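Local coordinates for protein methionine gamma-lyase (Trichomonas vaginalis, PDB 1E5F) that is a pyridoxal-5'-phosphate-dependent enzyme of the Cys/Met metabolism family, which shares its fold with the aminotransferase-like PLP enzymes, at residues S33-D38 and S52-T57; T83-G88 and T241-S246; S106-Y111 and F131-I136. All coordinates share one frame; numbering follows the deposited sequence.

Contact 1 (S33-D38 and S52-T57); sequences STFVFD and SGYIYT. With PLP (pyridoxal-5'-phosphate), chain H.
Two loops of the N-terminal arm, one before and one after helix 40-47 in the chain, pair through a single beta bridge of Thr34 with Tyr56, whose CA atoms are 4.3 Å apart. Nearly antiparallel in direction, they are tied at one end by a straight bond from Thr57 N to Ser33 O (2.7 Å, 170° at the hydrogen). Further along, Phe35 N gives a weak one to Ile55 O at 3.3 Å. Water 1 donates to Phe35 O at 2.8 Å and to Ile55 O at 2.9 Å, bridging the two backbones, so Ile55 O accepts from the water as well as, weakly, from Phe35 N.

Phe35 and Tyr54 lie side by side and point the same way. Tyr54 CB sits 3.5 Å from the centroid of the Phe35 ring, squarely over one face, a CH-pi contact, while the two rings meet obliquely, planes 37° apart. The Tyr54 hydroxyl bonds to Ser65, and its ring meets Phe22 of the third subunit edge to face. Thr57 OG1, held by Asn61 and Thr32 O, lies at the rim of the Phe35 ring. As in related enzymes of this family, the N-terminal arm reaches across a subunit interface to the cofactor of a partner chain. Here Tyr56 does so: with CG anti to the backbone N (chi1 -175°), its ring passes Ser33 O. The hydrogen bond from Tyr56 OH to O1P of PLP in chain H is very short at 2.4 Å, so its exact length is doubtful. Arg58 also binds this PLP. At the far end Phe37 swings back so that Phe37 CZ meets Ile55 CG2 at 4.0 Å, ring edge to methyl, beside Arg46 of helix 40-47.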
loop_
_atom_site.group_PDB
_atom_site.type_symbol
_atom_site.label_atom_id
_atom_site.label_comp_id
_atom_site.label_asym_id
_atom_site.label_seq_id
_atom_site.Cartn_x
_atom_site.Cartn_y
_atom_site.Cartn_z
ATOM N N SER A 33 -13.162 4.668 -3.293
ATOM C CA SER A 33 -14.439 4.489 -2.655
ATOM C C SER A 33 -15.612 4.514 -3.654
ATOM O O SER A 33 -16.655 3.786 -3.432
ATOM C CB SER A 33 -14.638 5.548 -1.541
ATOM O OG SER A 33 -14.911 6.857 -2.118
ATOM N N THR A 34 -15.413 5.256 -4.784
ATOM C CA THR A 34 -16.658 5.383 -5.602
ATOM C C THR A 34 -16.287 5.495 -7.039
ATOM O O THR A 34 -15.093 5.437 -7.386
ATOM C CB THR A 34 -17.377 6.699 -5.170
ATOM O OG1 THR A 34 -18.600 6.790 -5.846
ATOM C CG2 THR A 34 -16.702 7.986 -5.620
ATOM N N PHE A 35 -17.241 5.377 -7.957
ATOM C CA PHE A 35 -17.111 5.215 -9.363
ATOM C C PHE A 35 -17.939 6.229 -10.121
ATOM O O PHE A 35 -19.093 6.493 -9.749
ATOM C CB PHE A 35 -17.683 3.803 -9.707
ATOM C CG PHE A 35 -16.677 2.814 -9.100
ATOM C CD1 PHE A 35 -16.816 2.389 -7.748
ATOM C CD2 PHE A 35 -15.624 2.382 -9.829
ATOM C CE1 PHE A 35 -15.848 1.499 -7.279
ATOM C CE2 PHE A 35 -14.692 1.447 -9.323
ATOM C CZ PHE A 35 -14.795 1.013 -8.004
ATOM N N VAL A 36 -17.372 6.784 -11.144
ATOM C CA VAL A 36 -18.046 7.879 -11.866
ATOM C C VAL A 36 -19.048 7.386 -12.879
ATOM O O VAL A 36 -18.643 6.591 -13.667
ATOM C CB VAL A 36 -16.959 8.740 -12.567
ATOM C CG1 VAL A 36 -17.521 9.768 -13.542
ATOM C CG2 VAL A 36 -16.083 9.296 -11.425
ATOM N N PHE A 37 -20.274 7.915 -12.856
ATOM C CA PHE A 37 -21.201 7.489 -13.898
ATOM C C PHE A 37 -20.864 8.311 -15.106
ATOM O O PHE A 37 -20.715 9.534 -15.029
ATOM C CB PHE A 37 -22.619 7.630 -13.463
ATOM C CG PHE A 37 -22.916 6.778 -12.218
ATOM C CD1 PHE A 37 -22.602 5.463 -12.179
ATOM C CD2 PHE A 37 -23.453 7.409 -11.119
ATOM C CE1 PHE A 37 -22.916 4.694 -11.028
ATOM C CE2 PHE A 37 -23.731 6.635 -9.982
ATOM C CZ PHE A 37 -23.473 5.236 -9.880
ATOM N N ASP A 38 -20.857 7.693 -16.285
ATOM C CA ASP A 38 -20.965 8.385 -17.538
ATOM C C ASP A 38 -22.157 9.352 -17.725
ATOM O O ASP A 38 -22.038 10.439 -18.293
ATOM C CB ASP A 38 -21.211 7.381 -18.739
ATOM C CG ASP A 38 -19.885 6.620 -18.890
ATOM O OD1 ASP A 38 -18.795 7.127 -18.528
ATOM O OD2 ASP A 38 -19.960 5.476 -19.381
ATOM N N SER A 52 -24.632 -3.576 -15.713
ATOM C CA SER A 52 -23.440 -3.960 -14.983
ATOM C C SER A 52 -22.578 -2.717 -14.729
ATOM O O SER A 52 -22.972 -1.624 -15.152
ATOM C CB SER A 52 -22.672 -5.103 -15.728
ATOM O OG SER A 52 -22.354 -4.571 -16.983
ATOM N N GLY A 53 -21.416 -2.849 -14.107
ATOM C CA GLY A 53 -20.570 -1.734 -13.758
ATOM C C GLY A 53 -20.531 -1.583 -12.210
ATOM O O GLY A 53 -21.481 -1.887 -11.535
ATOM N N TYR A 54 -19.772 -0.587 -11.768
ATOM C CA TYR A 54 -19.466 -0.347 -10.376
ATOM C C TYR A 54 -20.055 0.968 -9.919
ATOM O O TYR A 54 -20.514 1.844 -10.700
ATOM C CB TYR A 54 -17.961 -0.400 -10.040
ATOM C CG TYR A 54 -17.429 -1.828 -10.216
ATOM C CD1 TYR A 54 -17.466 -2.709 -9.113
ATOM C CD2 TYR A 54 -17.034 -2.310 -11.448
ATOM C CE1 TYR A 54 -17.095 -3.993 -9.247
ATOM C CE2 TYR A 54 -16.610 -3.640 -11.602
ATOM C CZ TYR A 54 -16.640 -4.464 -10.475
ATOM O OH TYR A 54 -16.270 -5.763 -10.624
ATOM N N ILE A 55 -20.255 0.989 -8.607
ATOM C CA ILE A 55 -20.928 2.140 -8.003
ATOM C C ILE A 55 -20.124 2.654 -6.843
ATOM O O ILE A 55 -19.961 3.852 -6.742
ATOM C CB ILE A 55 -22.313 1.665 -7.397
ATOM C CG1 ILE A 55 -23.172 1.043 -8.534
ATOM C CG2 ILE A 55 -23.061 2.821 -6.752
ATOM C CD1 ILE A 55 -24.456 0.431 -7.868
ATOM N N TYR A 56 -19.928 1.750 -5.880
ATOM C CA TYR A 56 -19.415 2.197 -4.588
ATOM C C TYR A 56 -18.737 1.015 -3.889
ATOM O O TYR A 56 -19.355 -0.056 -3.930
ATOM C CB TYR A 56 -20.572 2.726 -3.726
ATOM C CG TYR A 56 -20.289 3.349 -2.401
ATOM C CD1 TYR A 56 -19.575 4.566 -2.341
ATOM C CD2 TYR A 56 -20.442 2.630 -1.209
ATOM C CE1 TYR A 56 -19.262 5.200 -1.154
ATOM C CE2 TYR A 56 -20.039 3.208 -0.021
ATOM C CZ TYR A 56 -19.565 4.494 0.030
ATOM O OH TYR A 56 -19.345 5.136 1.282
ATOM N N THR A 57 -17.511 1.220 -3.381
ATOM C CA THR A 57 -16.799 0.020 -2.822
ATOM C C THR A 57 -17.452 -0.787 -1.716
ATOM O O THR A 57 -17.138 -2.002 -1.584
ATOM C CB THR A 57 -15.328 0.406 -2.531
ATOM O OG1 THR A 57 -14.677 0.595 -3.833
ATOM C CG2 THR A 57 -14.575 -0.650 -1.707
HETATM N N1 PLP H . -23.702 7.672 7.201
HETATM C C2 PLP H . -23.774 8.723 6.406
HETATM C C2A PLP H . -24.495 9.953 6.897
HETATM C C3 PLP H . -23.425 8.478 5.076
HETATM O O3 PLP H . -23.819 9.438 4.163
HETATM C C4 PLP H . -23.003 7.223 4.656
HETATM C C4A PLP H . -23.066 6.926 3.110
HETATM C C5 PLP H . -22.820 6.234 5.559
HETATM C C6 PLP H . -23.192 6.485 6.866
HETATM C C5A PLP H . -22.403 4.806 5.276
HETATM O O4P PLP H . -20.940 4.833 5.445
HETATM P P PLP H . -20.173 3.827 4.407
HETATM O O1P PLP H . -20.681 4.131 3.067
HETATM O O2P PLP H . -18.740 4.035 4.750
HETATM O O3P PLP H . -20.585 2.423 4.888
HETATM O O HOH W 1 -21.084 6.297 -7.826
#

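Contact 2 (T83-G88 and T241-S246). With PLP (pyridoxal-5'-phosphate), chain C.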
loop_
_atom_site.group_PDB
_atom_site.type_symbol
_atom_site.label_atom_id
_atom_site.label_comp_id
_atom_site.label_asym_id
_atom_site.label_seq_id
_atom_site.Cartn_x
_atom_site.Cartn_y
_atom_site.Cartn_z
ATOM N N THR A 83 -14.852 -10.539 2.413
ATOM C CA THR A 83 -15.203 -9.723 3.502
ATOM C C THR A 83 -13.897 -9.328 4.245
ATOM O O THR A 83 -12.836 -9.814 3.892
ATOM C CB THR A 83 -16.121 -10.371 4.534
ATOM O OG1 THR A 83 -15.381 -11.374 5.258
ATOM C CG2 THR A 83 -17.423 -10.872 3.935
ATOM N N SER A 84 -14.125 -8.446 5.235
ATOM C CA SER A 84 -12.994 -7.913 5.958
ATOM C C SER A 84 -12.668 -8.730 7.213
ATOM O O SER A 84 -11.763 -8.287 7.865
ATOM C CB SER A 84 -13.108 -6.394 6.180
ATOM O OG SER A 84 -13.922 -6.210 7.338
ATOM N N SER A 85 -13.122 -9.957 7.379
ATOM C CA SER A 85 -12.622 -10.883 8.390
ATOM C C SER A 85 -13.439 -12.184 8.195
ATOM O O SER A 85 -14.525 -12.156 7.622
ATOM C CB SER A 85 -12.738 -10.506 9.846
ATOM O OG SER A 85 -14.148 -10.279 10.157
ATOM N N GLY A 86 -12.810 -13.264 8.635
ATOM C CA GLY A 86 -13.527 -14.548 8.628
ATOM C C GLY A 86 -14.790 -14.386 9.481
ATOM O O GLY A 86 -15.800 -14.909 9.013
ATOM N N MET A 87 -14.741 -13.730 10.692
ATOM C CA MET A 87 -16.012 -13.618 11.394
ATOM C C MET A 87 -17.085 -12.946 10.552
ATOM O O MET A 87 -18.289 -13.190 10.572
ATOM C CB MET A 87 -15.744 -12.871 12.740
ATOM C CG MET A 87 -14.936 -13.698 13.802
ATOM S SD MET A 87 -15.565 -15.477 13.820
ATOM C CE MET A 87 -17.253 -15.106 14.363
ATOM N N GLY A 88 -16.608 -11.894 9.768
ATOM C CA GLY A 88 -17.570 -11.143 8.934
ATOM C C GLY A 88 -18.184 -12.014 7.854
ATOM O O GLY A 88 -19.335 -11.811 7.488
ATOM N N THR A 241 -23.492 -6.233 8.318
ATOM C CA THR A 241 -22.174 -6.267 9.012
ATOM C C THR A 241 -21.367 -5.036 8.589
ATOM O O THR A 241 -20.439 -4.704 9.328
ATOM C CB THR A 241 -21.384 -7.500 8.705
ATOM O OG1 THR A 241 -21.120 -7.507 7.350
ATOM C CG2 THR A 241 -22.120 -8.793 9.065
ATOM N N GLY A 242 -21.436 -4.613 7.328
ATOM C CA GLY A 242 -20.526 -3.519 6.907
ATOM C C GLY A 242 -19.114 -4.037 6.898
ATOM O O GLY A 242 -18.139 -3.264 6.988
ATOM N N SER A 243 -18.977 -5.338 6.614
ATOM C CA SER A 243 -17.676 -5.971 6.615
ATOM C C SER A 243 -17.077 -5.854 5.242
ATOM O O SER A 243 -17.121 -6.753 4.435
ATOM C CB SER A 243 -17.841 -7.486 7.028
ATOM O OG SER A 243 -16.517 -7.994 7.309
ATOM N N VAL A 244 -16.641 -4.665 4.857
ATOM C CA VAL A 244 -16.221 -4.386 3.526
ATOM C C VAL A 244 -14.671 -4.530 3.424
ATOM O O VAL A 244 -13.951 -3.697 3.999
ATOM C CB VAL A 244 -16.644 -2.919 3.262
ATOM C CG1 VAL A 244 -16.039 -2.532 1.920
ATOM C CG2 VAL A 244 -18.157 -2.766 3.215
ATOM N N ILE A 245 -14.222 -5.424 2.584
ATOM C CA ILE A 245 -12.756 -5.620 2.436
ATOM C C ILE A 245 -12.142 -4.391 1.790
ATOM O O ILE A 245 -12.651 -3.831 0.834
ATOM C CB ILE A 245 -12.403 -6.919 1.745
ATOM C CG1 ILE A 245 -10.928 -7.323 1.770
ATOM C CG2 ILE A 245 -12.903 -6.881 0.305
ATOM C CD1 ILE A 245 -10.587 -8.762 1.248
ATOM N N SER A 246 -10.987 -4.038 2.176
ATOM C CA SER A 246 -10.110 -3.019 1.527
ATOM C C SER A 246 -9.696 -3.622 0.177
ATOM O O SER A 246 -9.064 -4.663 0.193
ATOM C CB SER A 246 -8.796 -2.856 2.266
ATOM O OG SER A 246 -7.870 -1.993 1.567
HETATM N N1 PLP C . -12.896 -19.663 10.844
HETATM C C2 PLP C . -12.010 -20.462 11.488
HETATM C C2A PLP C . -11.767 -21.929 11.357
HETATM C C3 PLP C . -10.927 -19.682 11.975
HETATM O O3 PLP C . -9.913 -20.400 12.525
HETATM C C4 PLP C . -10.969 -18.312 12.145
HETATM C C4A PLP C . -9.781 -17.811 13.068
HETATM C C5 PLP C . -12.141 -17.690 11.904
HETATM C C6 PLP C . -13.161 -18.402 11.274
HETATM C C5A PLP C . -12.313 -16.210 12.013
HETATM O O4P PLP C . -11.536 -15.534 10.917
HETATM P P PLP C . -11.026 -14.054 11.178
HETATM O O1P PLP C . -10.039 -14.237 12.268
HETATM O O2P PLP C . -10.424 -13.735 9.879
HETATM O O3P PLP C . -12.183 -13.134 11.608
#
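Thr83 opens the contact by laying CB against the hydroxyl of Ser243, while its carbonyl oxygen faces CB and CD1 of Ile245. Thr83 OG1 turns back to donate to Ser85 O (2.6 Å), arriving from above the carbonyl plane, which braces the bend out of the strand. Ser84 comes next. Ser84 N donates to Ser243 OG at 3.2 Å, with a bent angle of 141°, and Ser84 CB rests on Val244 O at 3.6 Å. Ser84 OG lies 3.1 Å from Ser243 OG; each has a hydrogen bond across the subunit interface, Ser84 OG with Ser84 OG and Ser243 OG with Gly242 O of the second subunit. Ser243 is itself set in place by an ST turn, Thr241 OG1 accepting from Ser243 N, while the same OG1 is hydrogen-bonded to Gly236 O. Ser85 is the N-cap: Ser85 OG accepts from Gly88 N at 3.0 Å and is hydrogen-bonded to Gly242 O of the second subunit. The helix then begins with a phosphate site. Gly86 N donates a hydrogen bond to O2P of PLP in chain C at 2.7 Å, and Met87 N one to O3P at 2.8 Å, so the phosphate sits at the helix N-terminus, where the helix dipole probably helps to stabilise its charge. Gly88, with no side chain, lets Ser243 OG come to 3.7 Å from Gly88 CA. Strand 79-83, outermost in its sheet within the chain, runs into helix 86-97, and against this turn packs the link between helices 226-241 and 247-257.

Contact 3 (S106-Y111 and F131-I136); sequences SDECLY and FINTAI. With PLP (pyridoxal-5'-phosphate), chain C.
Asp107 and Thr134 form the polar centre of this contact, one carboxylate oxygen taking two bonds. Thr134 OG1 donates to the anti lone pair of Asp107 OD2 at 2.7 Å, and Thr134 N comes to the same OD2 from above the carboxylate plane, at 2.9 Å. The Asp107 carboxylate swings away from its own amide (chi1 -166°), which carries OD2 across to Thr134. Asp107 OD1, the other oxygen, accepts from Cys109 N at 2.7 Å, an Asx turn, and forms a salt bridge with Lys162, which also binds Asn133 OD1. Around this, parallel strand bonds set the register: Ile132 N to Ser106 O at 2.9 Å and Glu108 N to Ile132 O at 2.8 Å. The Glu108 side chain runs over Ile132 O toward Asn133 CB. On the Phe131 side, Leu110 CD2 touches CE1 at the edge of the Phe131 ring (4.0 Å), and His115 stacks on that ring. Farther out, Tyr111 lays one face of its ring against C4A of PLP in chain C. Strands 103-107 and 128-132 are neighbours in a beta-alpha-beta unit with helix 112-124, the latter strand at the sheet's edge within the chain and strand 148-154 flanking the former.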
loop_
_atom_site.group_PDB
_atom_site.type_symbol
_atom_site.label_atom_id
_atom_site.label_comp_id
_atom_site.label_asym_id
_atom_site.label_seq_id
_atom_site.Cartn_x
_atom_site.Cartn_y
_atom_site.Cartn_z
ATOM N N SER A 106 -25.230 -26.529 15.006
ATOM C CA SER A 106 -23.833 -26.425 14.785
ATOM C C SER A 106 -23.048 -27.520 15.513
ATOM O O SER A 106 -23.383 -27.921 16.602
ATOM C CB SER A 106 -23.340 -25.131 15.426
ATOM O OG SER A 106 -21.920 -24.963 15.431
ATOM N N ASP A 107 -21.873 -27.706 14.975
ATOM C CA ASP A 107 -20.983 -28.666 15.591
ATOM C C ASP A 107 -20.491 -27.883 16.794
ATOM O O ASP A 107 -20.462 -26.666 16.706
ATOM C CB ASP A 107 -19.843 -29.139 14.727
ATOM C CG ASP A 107 -19.184 -30.388 15.339
ATOM O OD1 ASP A 107 -18.320 -30.193 16.215
ATOM O OD2 ASP A 107 -19.496 -31.524 15.003
ATOM N N GLU A 108 -20.473 -28.645 17.869
ATOM C CA GLU A 108 -19.953 -28.011 19.071
ATOM C C GLU A 108 -18.490 -27.688 18.984
ATOM O O GLU A 108 -18.029 -26.973 19.853
ATOM C CB GLU A 108 -20.261 -29.103 20.166
ATOM C CG GLU A 108 -19.377 -30.359 20.019
ATOM C CD GLU A 108 -19.641 -31.386 21.160
ATOM O OE1 GLU A 108 -20.195 -31.086 22.224
ATOM O OE2 GLU A 108 -19.237 -32.560 21.049
ATOM N N CYS A 109 -17.653 -28.363 18.150
ATOM C CA CYS A 109 -16.255 -27.975 18.189
ATOM C C CYS A 109 -16.017 -26.996 17.041
ATOM O O CYS A 109 -15.789 -27.469 15.871
ATOM C CB CYS A 109 -15.320 -29.165 18.141
ATOM S SG CYS A 109 -13.560 -28.726 18.286
ATOM N N LEU A 110 -15.868 -25.754 17.305
ATOM C CA LEU A 110 -15.755 -24.599 16.440
ATOM C C LEU A 110 -14.597 -23.724 16.960
ATOM O O LEU A 110 -14.134 -23.684 18.124
ATOM C CB LEU A 110 -17.024 -23.781 16.720
ATOM C CG LEU A 110 -18.207 -23.687 15.797
ATOM C CD1 LEU A 110 -18.266 -24.945 14.876
ATOM C CD2 LEU A 110 -19.534 -23.595 16.497
ATOM N N TYR A 111 -14.152 -22.942 16.014
ATOM C CA TYR A 111 -13.394 -21.740 16.442
ATOM C C TYR A 111 -14.094 -21.100 17.664
ATOM O O TYR A 111 -15.259 -20.757 17.715
ATOM C CB TYR A 111 -13.248 -20.845 15.231
ATOM C CG TYR A 111 -12.436 -19.626 15.552
ATOM C CD1 TYR A 111 -11.302 -19.650 16.334
ATOM C CD2 TYR A 111 -12.857 -18.384 15.077
ATOM C CE1 TYR A 111 -10.575 -18.511 16.618
ATOM C CE2 TYR A 111 -12.109 -17.240 15.327
ATOM C CZ TYR A 111 -10.986 -17.274 16.093
ATOM O OH TYR A 111 -10.268 -16.140 16.352
ATOM N N PHE A 131 -25.698 -26.964 19.880
ATOM C CA PHE A 131 -24.401 -27.415 19.627
ATOM C C PHE A 131 -24.323 -28.909 19.809
ATOM O O PHE A 131 -24.801 -29.370 20.894
ATOM C CB PHE A 131 -23.491 -26.813 20.694
ATOM C CG PHE A 131 -23.272 -25.314 20.500
ATOM C CD1 PHE A 131 -22.538 -24.818 19.438
ATOM C CD2 PHE A 131 -23.851 -24.432 21.415
ATOM C CE1 PHE A 131 -22.348 -23.451 19.375
ATOM C CE2 PHE A 131 -23.548 -23.100 21.424
ATOM C CZ PHE A 131 -22.848 -22.586 20.308
ATOM N N ILE A 132 -24.045 -29.674 18.753
ATOM C CA ILE A 132 -24.007 -31.140 18.866
ATOM C C ILE A 132 -22.761 -31.766 18.323
ATOM O O ILE A 132 -21.924 -31.080 17.727
ATOM C CB ILE A 132 -25.183 -31.746 18.039
ATOM C CG1 ILE A 132 -25.094 -31.533 16.587
ATOM C CG2 ILE A 132 -26.514 -31.159 18.645
ATOM C CD1 ILE A 132 -25.945 -32.224 15.529
ATOM N N ASN A 133 -22.567 -33.102 18.392
ATOM C CA ASN A 133 -21.392 -33.664 17.680
ATOM C C ASN A 133 -21.891 -34.099 16.328
ATOM O O ASN A 133 -22.570 -35.150 16.203
ATOM C CB ASN A 133 -20.743 -34.772 18.543
ATOM C CG ASN A 133 -19.486 -35.309 17.842
ATOM O OD1 ASN A 133 -19.206 -34.986 16.717
ATOM N ND2 ASN A 133 -18.648 -36.077 18.512
ATOM N N THR A 134 -21.713 -33.316 15.229
ATOM C CA THR A 134 -22.241 -33.711 13.937
ATOM C C THR A 134 -21.401 -34.873 13.447
ATOM O O THR A 134 -21.789 -35.529 12.513
ATOM C CB THR A 134 -22.237 -32.587 12.893
ATOM O OG1 THR A 134 -20.879 -32.194 12.753
ATOM C CG2 THR A 134 -23.028 -31.357 13.389
ATOM N N ALA A 135 -20.236 -35.180 13.956
ATOM C CA ALA A 135 -19.477 -36.378 13.636
ATOM C C ALA A 135 -20.122 -37.701 14.086
ATOM O O ALA A 135 -19.899 -38.736 13.448
ATOM C CB ALA A 135 -18.084 -36.314 14.258
ATOM N N ILE A 136 -21.095 -37.723 14.956
ATOM C CA ILE A 136 -21.817 -38.968 15.343
ATOM C C ILE A 136 -23.056 -39.263 14.527
ATOM O O ILE A 136 -24.054 -38.543 14.522
ATOM C CB ILE A 136 -22.289 -38.759 16.803
ATOM C CG1 ILE A 136 -21.157 -38.386 17.763
ATOM C CG2 ILE A 136 -22.974 -40.050 17.266
ATOM C CD1 ILE A 136 -19.861 -39.184 17.632
HETATM N N1 PLP C . -12.896 -19.663 10.844
HETATM C C2 PLP C . -12.010 -20.462 11.488
HETATM C C2A PLP C . -11.767 -21.929 11.357
HETATM C C3 PLP C . -10.927 -19.682 11.975
HETATM O O3 PLP C . -9.913 -20.400 12.525
HETATM C C4 PLP C . -10.969 -18.312 12.145
HETATM C C4A PLP C . -9.781 -17.811 13.068
HETATM C C5 PLP C . -12.141 -17.690 11.904
HETATM C C6 PLP C . -13.161 -18.402 11.274
HETATM C C5A PLP C . -12.313 -16.210 12.013
HETATM O O4P PLP C . -11.536 -15.534 10.917
HETATM P P PLP C . -11.026 -14.054 11.178
HETATM O O1P PLP C . -10.039 -14.237 12.268
HETATM O O2P PLP C . -10.424 -13.735 9.879
HETATM O O3P PLP C . -12.183 -13.134 11.608
#

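The three contacts are distributed over two PLP sites of the assembly. Contacts 2 and 3 serve the PLP of chain C, the first holding its phosphate and the second giving it a tyrosine ring; their centres are 25 Å apart, yet Met87 SD and Tyr111 CE2 touch at 4.2 Å. Contact 1 reaches the PLP of chain H, held mainly by the second subunit, whose own Tyr56 and Arg58 in return complete the chain C site. Contacts 1 and 2 are 20 Å apart between centres and join where Thr57 O packs on Val244 CG1 at 3.7 Å. Contacts 1 and 3 stay about 23 Å apart at their nearest atoms.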